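Local coordinates for protein acRAF (Thiomonas intermedia, PDB 4LOW) that acts as an assembly factor for RuBisCO in the alpha-carboxysome and resembles pterin-4a-carbinolamine dehydratases, whose activity it may share, at residues 38-43 / 75-80; 32-37 / 56-61. All coordinates share one frame; numbering follows the deposited sequence. Where two conformers were deposited one is given.

Contact 1 of 2, residues 38-43 / 75-80; sequences AALSEE and RAFAAR. With FMT (formic acid), chain F.
L40 reaches from helix 27-44 into the angle between F77 and R80 of helix 72-84, joining the two helices that lie against the sheet in the pterin-4a-carbinolamine dehydratase fold. The short helical segments run roughly antiparallel, at 149°, with axes 11.3 Å apart, a separation bridged by side chains rather than by backbone. With CG anti to the backbone N (chi1 175°), L40 sends its two methyl groups to different partners. CD2 sits over one face of the F77 ring, displaced toward the rim, in a CH-pi contact 4.1 Å from the centroid. CD1 turns to the R80 side chain and, in the R80 conformer described, comes within 3.5 Å of R80 NE, meeting the guanidinium obliquely. The arginine crosses the leucine at a slant, its CB and guanidinium both near CD1, and a bend at chi3 (81°) carries NH2 on toward E43. That approach is tentative, since both side chains occupy two positions; in this pair of conformers E43 CG lies 4.1 Å from R80 NH2, whereas E43 OE2 and R80 NH2 are 5.7 Å apart. V81 and L84 of helix 72-84 also pack on L40. On the buried side the F77 ring presents its edge to S41, whose hydroxyl is hydrogen-bonded to the backbone oxygen of Q46. The hydroxyl oxygen S41 OG lies near the ring plane, 3.6 Å from F77 CZ.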
ATOM      1  N   ALA A  38       8.972  -4.229   0.740  1.00 20.75           N
ATOM      2  CA  ALA A  38       8.917  -5.016  -0.478  1.00 21.37           C
ATOM      3  C   ALA A  38      10.123  -5.961  -0.516  1.00 22.57           C
ATOM      4  O   ALA A  38       9.945  -7.160  -0.813  1.00 24.97           O
ATOM      5  CB  ALA A  38       8.946  -4.084  -1.666  1.00 22.59           C
ATOM      6  N   ALA A  39      11.330  -5.479  -0.164  1.00 22.32           N
ATOM      7  CA  ALA A  39      12.509  -6.334  -0.162  1.00 22.49           C
ATOM      8  C   ALA A  39      12.346  -7.496   0.812  1.00 24.69           C
ATOM      9  O   ALA A  39      12.715  -8.634   0.482  1.00 24.37           O
ATOM     10  CB  ALA A  39      13.763  -5.510   0.170  1.00 23.44           C
ATOM     11  N   LEU A  40      11.770  -7.239   1.982  1.00 22.27           N
ATOM     12  CA  LEU A  40      11.532  -8.281   2.975  1.00 21.68           C
ATOM     13  C   LEU A  40      10.586  -9.368   2.455  1.00 24.96           C
ATOM     14  O   LEU A  40      10.844 -10.562   2.666  1.00 25.47           O
ATOM     15  CB  LEU A  40      10.957  -7.644   4.239  1.00 21.74           C
ATOM     16  CG  LEU A  40      10.543  -8.660   5.314  1.00 23.38           C
ATOM     17  CD1 LEU A  40      11.760  -9.427   5.852  1.00 25.24           C
ATOM     18  CD2 LEU A  40       9.851  -7.969   6.416  1.00 25.35           C
ATOM     19  N   SER A  41       9.503  -8.990   1.811  1.00 24.59           N
ATOM     20  CA  SER A  41       8.524  -9.928   1.275  1.00 25.58           C
ATOM     21  C   SER A  41       9.127 -10.814   0.242  1.00 28.96           C
ATOM     22  O   SER A  41       8.840 -12.026   0.185  1.00 29.48           O
ATOM     23  CB  SER A  41       7.342  -9.168   0.679  1.00 28.21           C
ATOM     24  OG  SER A  41       6.380  -8.970   1.692  1.00 38.86           O
ATOM     25  N   GLU A  42      10.000 -10.248  -0.580  1.00 26.01           N
ATOM     26  CA  GLU A  42      10.666 -11.023  -1.625  1.00 27.49           C
ATOM     27  C   GLU A  42      11.694 -11.971  -1.001  1.00 31.12           C
ATOM     28  O   GLU A  42      11.799 -13.125  -1.439  1.00 31.31           O
ATOM     29  CB  GLU A  42      11.339 -10.076  -2.621  1.00 29.37           C
ATOM     30  CG  GLU A  42      10.340  -9.259  -3.423  1.00 31.75           C
ATOM     31  CD  GLU A  42      10.829  -7.902  -3.882  1.00 46.74           C
ATOM     32  OE1 GLU A  42      12.047  -7.630  -3.756  1.00 39.39           O
ATOM     33  OE2 GLU A  42       9.982  -7.096  -4.339  1.00 34.85           O
ATOM     34  N   GLU A  43      12.425 -11.507   0.033  1.00 27.61           N
ATOM     35  CA  GLU A  43      13.431 -12.303   0.743  0.50 27.12           C
ATOM     36  C   GLU A  43      12.831 -13.552   1.365  1.00 31.89           C
ATOM     37  O   GLU A  43      13.433 -14.635   1.335  1.00 32.27           O
ATOM     38  CB  GLU A  43      14.072 -11.452   1.865  0.50 27.23           C
ATOM     39  CG  GLU A  43      15.314 -12.091   2.478  0.50 30.70           C
ATOM     40  CD  GLU A  43      16.445 -12.237   1.482  0.50 26.67           C
ATOM     41  OE1 GLU A  43      16.490 -11.437   0.514  0.50 23.20           O
ATOM     42  OE2 GLU A  43      17.286 -13.144   1.666  0.50 24.94           O
ATOM     43  N   ARG A  75       4.430 -14.313  13.120  1.00 23.08           N
ATOM     44  CA  ARG A  75       4.978 -13.420  14.137  1.00 21.97           C
ATOM     45  C   ARG A  75       6.423 -13.047  13.828  1.00 21.27           C
ATOM     46  O   ARG A  75       6.841 -11.929  14.139  1.00 21.41           O
ATOM     47  CB  ARG A  75       4.855 -14.035  15.534  1.00 22.56           C
ATOM     48  CG  ARG A  75       3.421 -14.314  15.924  1.00 25.31           C
ATOM     49  CD  ARG A  75       3.292 -14.731  17.380  1.00 28.99           C
ATOM     50  NE  ARG A  75       1.902 -15.077  17.686  1.00 35.97           N
ATOM     51  CZ  ARG A  75       0.938 -14.197  17.952  1.00 52.51           C
ATOM     52  NH1 ARG A  75       1.201 -12.894  17.967  1.00 37.23           N
ATOM     53  NH2 ARG A  75      -0.294 -14.613  18.204  1.00 50.72           N
ATOM     54  N   ALA A  76       7.204 -13.978  13.241  1.00 22.33           N
ATOM     55  CA  ALA A  76       8.598 -13.628  12.903  1.00 22.35           C
ATOM     56  C   ALA A  76       8.633 -12.596  11.779  1.00 22.35           C
ATOM     57  O   ALA A  76       9.473 -11.688  11.800  1.00 21.28           O
ATOM     58  CB  ALA A  76       9.378 -14.875  12.510  1.00 24.45           C
ATOM     59  N   PHE A  77       7.680 -12.696  10.833  1.00 22.62           N
ATOM     60  CA  PHE A  77       7.595 -11.694   9.764  1.00 21.17           C
ATOM     61  C   PHE A  77       7.266 -10.320  10.353  1.00 21.82           C
ATOM     62  O   PHE A  77       7.932  -9.326  10.068  1.00 20.58           O
ATOM     63  CB  PHE A  77       6.536 -12.121   8.724  1.00 23.07           C
ATOM     64  CG  PHE A  77       6.500 -11.210   7.517  1.00 23.19           C
ATOM     65  CD1 PHE A  77       5.697 -10.081   7.506  1.00 23.39           C
ATOM     66  CD2 PHE A  77       7.298 -11.470   6.411  1.00 23.81           C
ATOM     67  CE1 PHE A  77       5.684  -9.217   6.396  1.00 24.39           C
ATOM     68  CE2 PHE A  77       7.265 -10.624   5.288  1.00 25.34           C
ATOM     69  CZ  PHE A  77       6.485  -9.492   5.302  1.00 23.98           C
ATOM     70  N   ALA A  78       6.288 -10.301  11.268  1.00 20.45           N
ATOM     71  CA  ALA A  78       5.907  -9.087  11.961  1.00 20.03           C
ATOM     72  C   ALA A  78       7.100  -8.446  12.684  1.00 20.01           C
ATOM     73  O   ALA A  78       7.303  -7.234  12.606  1.00 19.01           O
ATOM     74  CB  ALA A  78       4.774  -9.380  12.929  1.00 21.05           C
ATOM     75  N   ALA A  79       7.927  -9.249  13.364  1.00 20.33           N
ATOM     76  CA  ALA A  79       9.077  -8.707  14.063  1.00 20.42           C
ATOM     77  C   ALA A  79      10.127  -8.158  13.083  1.00 21.40           C
ATOM     78  O   ALA A  79      10.785  -7.176  13.384  1.00 20.56           O
ATOM     79  CB  ALA A  79       9.704  -9.792  14.938  1.00 21.43           C
ATOM     80  N   ARG A  80      10.306  -8.778  11.933  0.50 19.49           N
ATOM     81  CA  ARG A  80      11.259  -8.201  10.982  0.50 19.48           C
ATOM     82  C   ARG A  80      10.702  -6.875  10.426  0.50 21.22           C
ATOM     83  O   ARG A  80      11.479  -5.913  10.268  0.50 18.81           O
ATOM     84  CB  ARG A  80      11.628  -9.188   9.887  0.50 19.88           C
ATOM     85  CG  ARG A  80      12.559 -10.296  10.397  0.50 21.80           C
ATOM     86  CD  ARG A  80      12.527 -11.492   9.492  0.50 25.74           C
ATOM     87  NE  ARG A  80      13.379 -11.319   8.326  0.50 30.14           N
ATOM     88  CZ  ARG A  80      13.703 -12.309   7.503  0.50 40.02           C
ATOM     89  NH1 ARG A  80      13.266 -13.544   7.734  0.50 29.66           N
ATOM     90  NH2 ARG A  80      14.473 -12.079   6.455  0.50 28.06           N
TER
HETATM   91  C   FMT F 104       4.749 -10.384  16.820  1.00 40.64           C
HETATM   92  O1  FMT F 104       5.968 -10.530  16.589  1.00 38.20           O
HETATM   93  O2  FMT F 104       4.190 -11.282  17.702  1.00 40.49           O

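Contact 2 of 2, residues 32-37 / 56-61; sequences AFLDAL and TYVNIT
F33 descends from helix 32-37 onto V58 and I60 of strand 57-63, two residues whose side chains rise from the same side of the strand. Its CB points toward the strand; CG is anti to the backbone N (chi1 174°), which places the ring beside V58. Along one side of the ring, CD2 meets V58 CG2 at 3.9 Å, the methyl lying in the ring plane at the edge. CE2, one atom further, touches both CB and CG1 of V58 at 4.0 Å. The tip, CZ, comes obliquely against I60 CD1, also at 4.0 Å. F22 and F24 set their rings against F33 at about 40°, and V81 of helix 72-84 packs on it as well. An alanine here would remove the whole ring and is likely to leave V58 and the I60 CD1 methyl without the ring that packs on them, opening a gap beneath the helix. Flanking F33, L34 CD2 reaches V58 CG2 at 3.8 Å, and L37 CD2 meets I60 CD1 tip to tip at 3.7 Å. The axes of the short segments 32-37 and 57-61 are inclined by 31° and approach to 9.9 Å: an apolar helix-on-sheet layer, part of the hydrophobic core of the alpha+beta fold of pterin-4a-carbinolamine dehydratases.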
ATOM      1  N   ALA A  32      10.966   4.903   2.378  1.00 18.12           N
ATOM      2  CA  ALA A  32      12.086   3.992   2.664  1.00 18.04           C
ATOM      3  C   ALA A  32      11.538   2.748   3.335  1.00 18.19           C
ATOM      4  O   ALA A  32      11.952   1.646   2.999  1.00 18.42           O
ATOM      5  CB  ALA A  32      13.093   4.682   3.555  1.00 20.57           C
ATOM      6  N   PHE A  33      10.586   2.900   4.243  1.00 17.86           N
ATOM      7  CA  PHE A  33       9.993   1.728   4.904  1.00 17.64           C
ATOM      8  C   PHE A  33       9.240   0.851   3.880  1.00 18.08           C
ATOM      9  O   PHE A  33       9.378  -0.367   3.882  1.00 17.61           O
ATOM     10  CB  PHE A  33       9.076   2.217   6.018  1.00 18.30           C
ATOM     11  CG  PHE A  33       8.311   1.116   6.682  1.00 18.08           C
ATOM     12  CD1 PHE A  33       8.936   0.246   7.575  1.00 19.62           C
ATOM     13  CD2 PHE A  33       6.953   1.016   6.512  1.00 18.54           C
ATOM     14  CE1 PHE A  33       8.209  -0.711   8.281  1.00 19.49           C
ATOM     15  CE2 PHE A  33       6.221   0.066   7.236  1.00 20.29           C
ATOM     16  CZ  PHE A  33       6.862  -0.785   8.122  1.00 19.00           C
ATOM     17  N   LEU A  34       8.442   1.481   2.993  1.00 18.11           N
ATOM     18  CA  LEU A  34       7.727   0.714   1.974  1.00 17.41           C
ATOM     19  C   LEU A  34       8.673  -0.049   1.041  1.00 17.77           C
ATOM     20  O   LEU A  34       8.424  -1.220   0.699  1.00 18.51           O
ATOM     21  CB  LEU A  34       6.749   1.570   1.160  1.00 18.52           C
ATOM     22  CG  LEU A  34       5.552   2.086   1.943  1.00 18.40           C
ATOM     23  CD1 LEU A  34       4.911   3.245   1.195  1.00 19.25           C
ATOM     24  CD2 LEU A  34       4.478   0.979   2.089  1.00 19.76           C
ATOM     25  N   ASP A  35       9.759   0.609   0.604  1.00 17.71           N
ATOM     26  CA  ASP A  35      10.717  -0.098  -0.245  1.00 18.55           C
ATOM     27  C   ASP A  35      11.399  -1.252   0.505  1.00 19.71           C
ATOM     28  O   ASP A  35      11.612  -2.337  -0.066  1.00 20.43           O
ATOM     29  CB  ASP A  35      11.740   0.894  -0.774  1.00 20.07           C
ATOM     30  CG  ASP A  35      11.178   1.808  -1.840  1.00 18.83           C
ATOM     31  OD1 ASP A  35      10.482   1.307  -2.751  1.00 21.19           O
ATOM     32  OD2 ASP A  35      11.567   2.994  -1.863  1.00 20.58           O
ATOM     33  N   ALA A  36      11.701  -1.047   1.804  1.00 18.77           N
ATOM     34  CA  ALA A  36      12.320  -2.116   2.594  1.00 19.39           C
ATOM     35  C   ALA A  36      11.327  -3.281   2.835  1.00 19.75           C
ATOM     36  O   ALA A  36      11.690  -4.468   2.805  1.00 19.57           O
ATOM     37  CB  ALA A  36      12.826  -1.578   3.925  1.00 20.70           C
ATOM     38  N   LEU A  37      10.054  -2.973   2.981  1.00 19.12           N
ATOM     39  CA  LEU A  37       9.024  -3.975   3.180  1.00 19.65           C
ATOM     40  C   LEU A  37       8.904  -4.823   1.925  1.00 20.66           C
ATOM     41  O   LEU A  37       8.760  -6.070   2.045  1.00 22.66           O
ATOM     42  CB  LEU A  37       7.718  -3.238   3.572  1.00 20.63           C
ATOM     43  CG  LEU A  37       6.441  -4.049   3.778  1.00 23.03           C
ATOM     44  CD1 LEU A  37       6.576  -5.082   4.929  1.00 24.31           C
ATOM     45  CD2 LEU A  37       5.269  -3.150   4.094  1.00 23.92           C
ATOM     46  N   THR A  56       2.315   9.427   5.097  1.00 18.66           N
ATOM     47  CA  THR A  56       2.967   9.440   6.424  1.00 19.43           C
ATOM     48  C   THR A  56       2.604   8.234   7.269  1.00 18.47           C
ATOM     49  O   THR A  56       2.954   8.185   8.451  1.00 19.02           O
ATOM     50  CB  THR A  56       2.676  10.740   7.193  1.00 21.51           C
ATOM     51  OG1 THR A  56       1.268  10.835   7.387  1.00 21.25           O
ATOM     52  CG2 THR A  56       3.202  11.972   6.487  1.00 23.23           C
ATOM     53  N   TYR A  57       2.006   7.186   6.680  1.00 18.19           N
ATOM     54  CA  TYR A  57       1.635   6.039   7.484  1.00 17.94           C
ATOM     55  C   TYR A  57       1.455   4.822   6.611  1.00 17.05           C
ATOM     56  O   TYR A  57       1.163   4.949   5.395  1.00 17.98           O
ATOM     57  CB  TYR A  57       0.326   6.299   8.310  1.00 20.23           C
ATOM     58  CG  TYR A  57      -0.823   6.784   7.478  1.00 21.19           C
ATOM     59  CD1 TYR A  57      -1.610   5.888   6.757  1.00 22.84           C
ATOM     60  CD2 TYR A  57      -1.073   8.148   7.320  1.00 21.99           C
ATOM     61  CE1 TYR A  57      -2.631   6.332   5.926  1.00 27.11           C
ATOM     62  CE2 TYR A  57      -2.092   8.601   6.477  1.00 24.07           C
ATOM     63  CZ  TYR A  57      -2.855   7.681   5.780  1.00 24.22           C
ATOM     64  OH  TYR A  57      -3.865   8.169   4.980  1.00 32.39           O
ATOM     65  N   VAL A  58       1.588   3.656   7.227  1.00 16.72           N
ATOM     66  CA  VAL A  58       1.444   2.381   6.534  1.00 16.46           C
ATOM     67  C   VAL A  58       0.746   1.428   7.484  1.00 17.27           C
ATOM     68  O   VAL A  58       1.213   1.223   8.616  1.00 17.74           O
ATOM     69  CB  VAL A  58       2.833   1.793   6.158  1.00 17.78           C
ATOM     70  CG1 VAL A  58       2.658   0.442   5.452  1.00 17.64           C
ATOM     71  CG2 VAL A  58       3.646   2.752   5.300  1.00 18.10           C
ATOM     72  N   ASN A  59      -0.366   0.847   7.052  1.00 17.27           N
ATOM     73  CA  ASN A  59      -1.134  -0.111   7.824  1.00 16.67           C
ATOM     74  C   ASN A  59      -0.928  -1.495   7.227  1.00 18.53           C
ATOM     75  O   ASN A  59      -1.174  -1.684   6.028  1.00 19.24           O
ATOM     76  CB  ASN A  59      -2.609   0.231   7.702  1.00 18.51           C
ATOM     77  CG  ASN A  59      -2.938   1.618   8.198  1.00 19.03           C
ATOM     78  OD1 ASN A  59      -2.861   1.918   9.398  1.00 19.17           O
ATOM     79  ND2 ASN A  59      -3.380   2.489   7.282  1.00 20.36           N
ATOM     80  N   ILE A  60      -0.464  -2.459   8.010  1.00 17.79           N
ATOM     81  CA  ILE A  60      -0.167  -3.779   7.483  1.00 17.39           C
ATOM     82  C   ILE A  60      -1.032  -4.830   8.135  1.00 18.49           C
ATOM     83  O   ILE A  60      -1.208  -4.844   9.354  1.00 18.95           O
ATOM     84  CB  ILE A  60       1.315  -4.076   7.761  1.00 18.01           C
ATOM     85  CG1 ILE A  60       2.192  -2.982   7.124  1.00 18.94           C
ATOM     86  CG2 ILE A  60       1.697  -5.486   7.237  1.00 20.42           C
ATOM     87  CD1 ILE A  60       3.637  -3.074   7.464  1.00 20.75           C
ATOM     88  N   THR A  61      -1.564  -5.746   7.314  1.00 18.81           N
ATOM     89  CA  THR A  61      -2.382  -6.846   7.784  1.00 19.53           C
ATOM     90  C   THR A  61      -1.729  -8.146   7.387  1.00 20.92           C
ATOM     91  O   THR A  61      -1.450  -8.340   6.201  1.00 21.00           O
ATOM     92  CB  THR A  61      -3.776  -6.765   7.141  1.00 20.82           C
ATOM     93  OG1 THR A  61      -4.328  -5.500   7.458  1.00 23.12           O
ATOM     94  CG2 THR A  61      -4.702  -7.841   7.660  1.00 24.08           C
TER

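Helix 27-44 serves both contacts with consecutive segments, whose centres of contact lie 11 Å apart. Contact 2 is wholly buried and aliphatic or aromatic, fixing the helix to a central strand of the antiparallel sheet. Contact 1, further along the same helix, pairs it with helix 72-84 and runs from a buried interior to an exposed margin, so charged groups and a hydroxyl join the apolar packing. V81 ties the two together, touching the leucine of contact 1 and F33, L37 and I60 of contact 2. Near contact 1 the helix also faces the second subunit, where E42 is hydrogen-bonded to Y27 of that neighbouring chain.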